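Local coordinates for DNA repair protein XRCC1 (Homo sapiens, PDB 3LQC), which serves as a scaffold in DNA single-strand break repair, assembling repair protein complexes and restraining PARP1 activity, this chain being its N-terminal domain, at residues A[2-5]-A[6-9]. Sequence-based numbering, arbitrary orientation. Where two conformers were deposited one is given.
With CO3 (carbonate ion), chain D.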
loop_
_atom_site.group_PDB
_atom_site.type_symbol
_atom_site.label_atom_id
_atom_site.label_comp_id
_atom_site.label_asym_id
_atom_site.label_seq_id
_atom_site.Cartn_x
_atom_site.Cartn_y
_atom_site.Cartn_z
ATOM N N PRO A 2 2.803 6.532 21.201
ATOM C CA PRO A 2 1.596 7.041 20.544
ATOM C C PRO A 2 0.755 7.798 21.558
ATOM O O PRO A 2 -0.037 8.673 21.213
ATOM C CB PRO A 2 0.890 5.763 20.107
ATOM C CG PRO A 2 1.396 4.732 21.084
ATOM C CD PRO A 2 2.831 5.062 21.202
ATOM N N GLU A 3 0.943 7.452 22.821
ATOM C CA GLU A 3 0.330 8.181 23.918
ATOM C C GLU A 3 1.009 7.684 25.178
ATOM O O GLU A 3 1.564 6.585 25.194
ATOM C CB GLU A 3 -1.182 7.966 23.967
ATOM C CG GLU A 3 -1.651 6.527 23.758
ATOM C CD GLU A 3 -3.124 6.368 24.103
ATOM O OE1 GLU A 3 -3.883 5.765 23.320
ATOM O OE2 GLU A 3 -3.526 6.859 25.175
ATOM N N ILE A 4 0.994 8.489 26.231
ATOM C CA ILE A 4 1.857 8.220 27.382
ATOM C C ILE A 4 1.650 6.833 28.018
ATOM O O ILE A 4 2.613 6.191 28.448
ATOM C CB ILE A 4 1.756 9.337 28.443
ATOM C CG1 ILE A 4 2.783 9.115 29.553
ATOM C CG2 ILE A 4 0.365 9.402 29.018
ATOM C CD1 ILE A 4 4.185 8.870 29.048
ATOM N N ARG A 5 0.404 6.371 28.061
ATOM C CA ARG A 5 0.084 5.105 28.716
ATOM C C ARG A 5 0.524 3.896 27.888
ATOM O O ARG A 5 0.536 2.773 28.385
ATOM C CB ARG A 5 -1.410 5.021 29.024
ATOM C CG ARG A 5 -2.270 4.905 27.795
ATOM C CD ARG A 5 -3.701 4.535 28.144
ATOM N NE ARG A 5 -4.387 4.043 26.956
ATOM C CZ ARG A 5 -4.616 2.760 26.698
ATOM N NH1 ARG A 5 -4.237 1.819 27.559
ATOM N NH2 ARG A 5 -5.231 2.418 25.573
ATOM N N LEU A 6 0.890 4.140 26.631
ATOM C CA LEU A 6 1.384 3.086 25.750
ATOM C C LEU A 6 2.877 3.236 25.506
ATOM O O LEU A 6 3.455 2.553 24.667
ATOM C CB LEU A 6 0.631 3.115 24.421
ATOM C CG LEU A 6 -0.844 2.785 24.627
ATOM C CD1 LEU A 6 -1.613 2.802 23.325
ATOM C CD2 LEU A 6 -0.930 1.426 25.323
ATOM N N ARG A 7 3.499 4.130 26.259
ATOM C CA ARG A 7 4.888 4.480 26.035
ATOM C C ARG A 7 5.740 4.148 27.254
ATOM O O ARG A 7 5.463 4.610 28.350
ATOM C CB ARG A 7 4.968 5.966 25.723
ATOM C CG ARG A 7 6.353 6.503 25.536
ATOM C CD ARG A 7 6.289 8.020 25.443
ATOM N NE ARG A 7 5.223 8.462 24.552
ATOM C CZ ARG A 7 4.450 9.516 24.784
ATOM N NH1 ARG A 7 4.615 10.234 25.889
ATOM N NH2 ARG A 7 3.497 9.843 23.923
ATOM N N HIS A 8 6.772 3.341 27.054
ATOM C CA HIS A 8 7.743 3.058 28.100
ATOM C C HIS A 8 8.984 3.921 27.905
ATOM O O HIS A 8 9.770 3.696 26.984
ATOM C CB HIS A 8 8.127 1.580 28.085
ATOM C CG HIS A 8 8.770 1.108 29.352
ATOM N ND1 HIS A 8 10.047 0.593 29.392
ATOM C CD2 HIS A 8 8.307 1.064 30.623
ATOM C CE1 HIS A 8 10.343 0.251 30.633
ATOM N NE2 HIS A 8 9.306 0.527 31.400
ATOM N N VAL A 9 9.144 4.912 28.775
ATOM C CA VAL A 9 10.264 5.839 28.706
ATOM C C VAL A 9 11.406 5.373 29.611
ATOM O O VAL A 9 11.183 5.002 30.765
ATOM C CB VAL A 9 9.814 7.263 29.113
ATOM C CG1 VAL A 9 10.915 8.279 28.862
ATOM C CG2 VAL A 9 8.555 7.650 28.341
HETATM C C CO3 D . 3.689 7.533 21.448
HETATM O O1 CO3 D . 4.654 6.945 22.091
HETATM O O2 CO3 D . 3.646 8.834 21.409
#
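The amide of Leu6 reaches back to the carbonyl of Glu3, N to O 2.9 Å, and that of Arg7 to Ile4 O at 3.1 Å, two successive i to i+3 bonds that make a single 3-10 turn at the N-terminus of the XRCC1 N-terminal domain. The turn runs straight into strand 7-12, an outer strand of the five-stranded mixed sheet; Leu6 and His8 are backbone-bonded to the neighbouring strand 42-49. The buried Leu6 side chain, in one of its two conformers, packs against the turn: its CB meets Pro2 CG at 3.8 Å, CD1 lies against the Glu3 side chain, and CD2 sits over one face of the Arg5 guanidinium. Arg5 NE forms a salt bridge with Glu3 OE2 whose hydrogen bond is weak, while its NH2 pairs with Glu40. Arg7 folds back over the turn, its chain bent at chi3 (-46°), which lays one guanidinium face, off centre, over Glu3 C and Ile4 N and brings NH1 to 3.5 Å from Ile4 CD1. The edge of the same guanidinium meets a carbonate joined covalently to Pro2 N, as in a carbamate, and also held by Ser44 and Lys129. Trading Arg7 for an alanine would probably leave this anionic group without its two-pronged mate and cost Glu81 this salt-bridge partner. Arg7 NH2 grips carbonate O2 at 2.7 Å, and NE points almost straight at O1, at 2.9 Å and 177°.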